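Local atomic coordinates of UDP-N-acetylmuramate--L-alanine ligase (Thermotoga maritima, PDB entry 1J6U), a protein that joins L-alanine to UDP-N-acetylmuramate at the expense of ATP, a cytoplasmic step in building the peptidoglycan of the bacterial cell wall. Residues Thr216-Val220 with His230-Val234; Thr235-Lys239 with Leu280-Ala284. One frame throughout, in Å; residues are numbered along the deposited sequence.

Contact 1 of 2, residues Thr216-Val220 with His230-Val234; sequences TDLVV and HLGDV
Three hydrogen bonds, all made by the backbone of Val219, join Thr216-Val220 to His230-Val234. The N-H of Val219 goes to the side chain of Asp233, with Val219 N to Asp233 OD1 2.7 Å and 155° at the hydrogen; the carboxylate is met on its anti side, the donor 29° out of its plane. Asp233 can reach back in this way because its CG lies beside its own backbone N (chi1 -67°). The carbonyl of Val219 takes two N-H groups: that of Asp233, N to Val219 O 2.8 Å, and, more weakly, that of Val234, N to Val219 O 3.4 Å. Asp233 therefore meets Val219 N with OD1 and Val219 O with its own N-H.

This is where strand 234-236 joins the central sheet of the Mur ligase middle domain beside strand 218-222. Val220 and Val234 form a parallel bridge, and a CA-H...O contact supports it, Val220 CA lying 3.5 Å from Val234 O.

Among the apolar contacts, CG2 of Val220 meets CG2 of Val234 at 3.5 Å, while CD1 of Leu218 rests on CB of Asp233 at 3.6 Å; helix 276-291 packs on Leu218, Val220 and Val234.

Van der Waals approaches to a carbonyl make a separate group. Val219 turns toward 230-234, its CB and CG1 each 3.6 Å from the carbonyl O of Leu231, and also touches Ser213 of helix 202-214.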
loop_
_atom_site.group_PDB
_atom_site.type_symbol
_atom_site.label_atom_id
_atom_site.label_comp_id
_atom_site.label_asym_id
_atom_site.label_seq_id
_atom_site.Cartn_x
_atom_site.Cartn_y
_atom_site.Cartn_z
ATOM N N THR A 216 3.723 9.018 -21.402
ATOM C CA THR A 216 2.381 8.914 -20.864
ATOM C C THR A 216 1.523 10.030 -21.454
ATOM O O THR A 216 1.997 11.168 -21.577
ATOM C CB THR A 216 2.421 9.046 -19.318
ATOM O OG1 THR A 216 3.150 7.941 -18.780
ATOM C CG2 THR A 216 1.025 9.050 -18.734
ATOM N N ASP A 217 0.281 9.714 -21.824
ATOM C CA ASP A 217 -0.610 10.742 -22.363
ATOM C C ASP A 217 -0.970 11.837 -21.362
ATOM O O ASP A 217 -0.939 13.025 -21.687
ATOM C CB ASP A 217 -1.869 10.095 -22.883
ATOM C CG ASP A 217 -1.565 9.048 -23.900
ATOM O OD1 ASP A 217 -0.483 9.173 -24.520
ATOM O OD2 ASP A 217 -2.389 8.116 -24.085
ATOM N N LEU A 218 -1.302 11.449 -20.136
ATOM C CA LEU A 218 -1.644 12.432 -19.129
ATOM C C LEU A 218 -0.950 12.096 -17.803
ATOM O O LEU A 218 -1.064 10.994 -17.274
ATOM C CB LEU A 218 -3.161 12.467 -18.968
ATOM C CG LEU A 218 -3.793 13.424 -17.963
ATOM C CD1 LEU A 218 -3.608 14.844 -18.426
ATOM C CD2 LEU A 218 -5.276 13.085 -17.816
ATOM N N VAL A 219 -0.225 13.063 -17.268
ATOM C CA VAL A 219 0.480 12.859 -16.030
ATOM C C VAL A 219 -0.142 13.739 -14.955
ATOM O O VAL A 219 -0.309 14.945 -15.159
ATOM C CB VAL A 219 2.000 13.214 -16.189
ATOM C CG1 VAL A 219 2.708 13.122 -14.851
ATOM C CG2 VAL A 219 2.670 12.242 -17.158
ATOM N N VAL A 220 -0.532 13.137 -13.824
ATOM C CA VAL A 220 -1.075 13.945 -12.736
ATOM C C VAL A 220 0.063 14.025 -11.748
ATOM O O VAL A 220 0.745 13.039 -11.438
ATOM C CB VAL A 220 -2.339 13.354 -12.078
ATOM C CG1 VAL A 220 -2.674 14.154 -10.849
ATOM C CG2 VAL A 220 -3.537 13.445 -13.059
ATOM N N HIS A 230 6.665 19.731 -12.017
ATOM C CA HIS A 230 6.678 20.258 -13.361
ATOM C C HIS A 230 6.261 19.210 -14.421
ATOM O O HIS A 230 5.827 19.554 -15.514
ATOM C CB HIS A 230 8.082 20.811 -13.663
ATOM C CG HIS A 230 9.112 19.743 -13.857
ATOM N ND1 HIS A 230 9.728 19.101 -12.803
ATOM C CD2 HIS A 230 9.559 19.136 -14.982
ATOM C CE1 HIS A 230 10.508 18.143 -13.272
ATOM N NE2 HIS A 230 10.422 18.143 -14.591
ATOM N N LEU A 231 6.372 17.931 -14.104
ATOM C CA LEU A 231 6.008 16.924 -15.081
ATOM C C LEU A 231 4.515 16.774 -15.280
ATOM O O LEU A 231 4.061 16.155 -16.239
ATOM C CB LEU A 231 6.569 15.559 -14.675
ATOM C CG LEU A 231 8.065 15.528 -14.423
ATOM C CD1 LEU A 231 8.445 14.134 -14.030
ATOM C CD2 LEU A 231 8.824 15.938 -15.671
ATOM N N GLY A 232 3.733 17.315 -14.371
ATOM C CA GLY A 232 2.304 17.116 -14.503
ATOM C C GLY A 232 1.574 17.941 -15.539
ATOM O O GLY A 232 1.823 19.129 -15.713
ATOM N N ASP A 233 0.658 17.300 -16.237
ATOM C CA ASP A 233 -0.164 18.004 -17.183
ATOM C C ASP A 233 -1.177 18.737 -16.310
ATOM O O ASP A 233 -1.652 19.792 -16.669
ATOM C CB ASP A 233 -0.794 16.995 -18.114
ATOM C CG ASP A 233 0.243 16.312 -18.989
ATOM O OD1 ASP A 233 0.226 15.060 -19.101
ATOM O OD2 ASP A 233 1.087 17.047 -19.567
ATOM N N VAL A 234 -1.517 18.149 -15.163
ATOM C CA VAL A 234 -2.390 18.778 -14.160
ATOM C C VAL A 234 -1.801 18.439 -12.785
ATOM O O VAL A 234 -1.130 17.406 -12.604
ATOM C CB VAL A 234 -3.880 18.317 -14.200
ATOM C CG1 VAL A 234 -4.453 18.577 -15.557
ATOM C CG2 VAL A 234 -4.006 16.860 -13.834
#

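Contact 2 of 2, residues Thr235-Lys239 with Leu280-Ala284; sequences TFGVK and LNALA
Phe236 inserts its side chain between strand 234-236 and helix 276-291, which packs against the central sheet of the alpha/beta middle domain of the Mur ligases, the domain that carries the predicted ATP-binding loop. No hydrogen bond crosses between Thr235-Lys239 and Leu280-Ala284; the contact is van der Waals packing, largely apolar, burying 283 Å² in all.

The side chain starts at CB of Phe236, which meets CD1 of Leu283 at 3.5 Å. CG sits between the backbone N and the carbonyl carbon (chi1 61°), and from there the ring runs across the helix, over Ala284. At CG the neighbours are the backbone N and CA of Ala284. Along one flank of the ring Phe236 CD1 and Phe236 CE1 approach Leu280 O obliquely, each at 3.7 Å; that oxygen already accepts the helical hydrogen bond from Ala284 N. Along the other flank CD2 and CE2 are the atoms nearest the Ala284 methyl, with Phe236 CE2 to Ala284 CB 3.4 Å. At the tip, Phe236 CZ is 3.7 Å from Ala284 CB. The methyl stands over one face of the ring, 21° off the normal through its centroid, a CH-pi contact. Phe222 also meets the ring, their planes about 25° apart.

Past the ring, Val238 and Leu280 cross at about a right angle, Val238 CG2 to Leu280 CD1 3.9 Å. CD1 of Leu283 also reaches the main chain beyond Phe236, lying 3.4 Å from Gly237 O.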
loop_
_atom_site.group_PDB
_atom_site.type_symbol
_atom_site.label_atom_id
_atom_site.label_comp_id
_atom_site.label_asym_id
_atom_site.label_seq_id
_atom_site.Cartn_x
_atom_site.Cartn_y
_atom_site.Cartn_z
ATOM N N THR A 235 -2.044 19.325 -11.826
ATOM C CA THR A 235 -1.543 19.147 -10.475
ATOM C C THR A 235 -2.597 19.298 -9.373
ATOM O O THR A 235 -3.718 19.796 -9.594
ATOM C CB THR A 235 -0.411 20.135 -10.175
ATOM O OG1 THR A 235 -0.931 21.467 -10.214
ATOM C CG2 THR A 235 0.680 19.997 -11.188
ATOM N N PHE A 236 -2.215 18.830 -8.186
ATOM C CA PHE A 236 -3.063 18.896 -6.996
ATOM C C PHE A 236 -2.075 19.231 -5.885
ATOM O O PHE A 236 -0.906 18.838 -5.909
ATOM C CB PHE A 236 -3.786 17.548 -6.710
ATOM C CG PHE A 236 -2.848 16.399 -6.451
ATOM C CD1 PHE A 236 -2.412 16.113 -5.151
ATOM C CD2 PHE A 236 -2.296 15.696 -7.505
ATOM C CE1 PHE A 236 -1.417 15.147 -4.907
ATOM C CE2 PHE A 236 -1.296 14.730 -7.286
ATOM C CZ PHE A 236 -0.845 14.450 -5.982
ATOM N N GLY A 237 -2.571 19.975 -4.918
ATOM C CA GLY A 237 -1.762 20.408 -3.818
ATOM C C GLY A 237 -2.715 21.000 -2.820
ATOM O O GLY A 237 -3.942 20.932 -2.967
ATOM N N VAL A 238 -2.155 21.579 -1.780
ATOM C CA VAL A 238 -2.997 22.133 -0.765
ATOM C C VAL A 238 -3.227 23.588 -1.072
ATOM O O VAL A 238 -4.373 24.035 -1.216
ATOM C CB VAL A 238 -2.347 21.994 0.611
ATOM C CG1 VAL A 238 -3.271 22.535 1.648
ATOM C CG2 VAL A 238 -2.047 20.531 0.896
ATOM N N LYS A 239 -2.134 24.325 -1.198
ATOM C CA LYS A 239 -2.255 25.749 -1.437
ATOM C C LYS A 239 -1.967 26.133 -2.871
ATOM O O LYS A 239 -2.414 27.173 -3.316
ATOM C CB LYS A 239 -1.357 26.514 -0.468
ATOM C CG LYS A 239 -1.810 26.397 0.983
ATOM N N LEU A 280 -5.316 14.254 -0.122
ATOM C CA LEU A 280 -4.394 14.482 -1.215
ATOM C C LEU A 280 -4.467 13.344 -2.233
ATOM O O LEU A 280 -4.450 13.586 -3.423
ATOM C CB LEU A 280 -2.970 14.662 -0.671
ATOM C CG LEU A 280 -2.455 16.107 -0.554
ATOM C CD1 LEU A 280 -3.571 17.102 -0.331
ATOM C CD2 LEU A 280 -1.467 16.169 0.574
ATOM N N ASN A 281 -4.581 12.110 -1.765
ATOM C CA ASN A 281 -4.688 10.970 -2.661
ATOM C C ASN A 281 -6.008 11.039 -3.441
ATOM O O ASN A 281 -6.073 10.629 -4.590
ATOM C CB ASN A 281 -4.664 9.617 -1.886
ATOM C CG ASN A 281 -3.349 9.363 -1.149
ATOM O OD1 ASN A 281 -2.271 9.822 -1.556
ATOM N ND2 ASN A 281 -3.436 8.599 -0.064
ATOM N N ALA A 282 -7.073 11.456 -2.771
ATOM C CA ALA A 282 -8.361 11.574 -3.414
ATOM C C ALA A 282 -8.286 12.747 -4.435
ATOM O O ALA A 282 -8.808 12.619 -5.537
ATOM C CB ALA A 282 -9.412 11.828 -2.394
ATOM N N LEU A 283 -7.636 13.855 -4.055
ATOM C CA LEU A 283 -7.434 15.002 -4.924
ATOM C C LEU A 283 -6.746 14.525 -6.226
ATOM O O LEU A 283 -7.198 14.848 -7.319
ATOM C CB LEU A 283 -6.527 16.037 -4.264
ATOM C CG LEU A 283 -7.062 17.443 -3.936
ATOM C CD1 LEU A 283 -5.965 18.451 -4.174
ATOM C CD2 LEU A 283 -8.261 17.805 -4.788
ATOM N N ALA A 284 -5.664 13.754 -6.122
ATOM C CA ALA A 284 -5.002 13.267 -7.331
ATOM C C ALA A 284 -5.971 12.441 -8.176
ATOM O O ALA A 284 -5.917 12.461 -9.415
ATOM C CB ALA A 284 -3.774 12.426 -6.977
#

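How the contacts relate
Contact 1 sets strand 234-236 beside 218-222, and contact 2 packs that strand's next residues against helix 276-291, so the two follow in series along the chain. Their centres are 14 Å apart, yet they meet through Val220: CG1 of Val220 is 3.7 Å from CD2 of Phe236 and 3.9 Å from the carbonyl O of Ala284. Val220 and Phe236, on neighbouring strands, thus present side chains to the same helix, 276-291. Neither Leu280 nor Val219 touches the predicted ATP-binding loop with its side chain: that of Leu280 is about 8 Å from Gly124, and that of Val219 about 11 Å from Gly121.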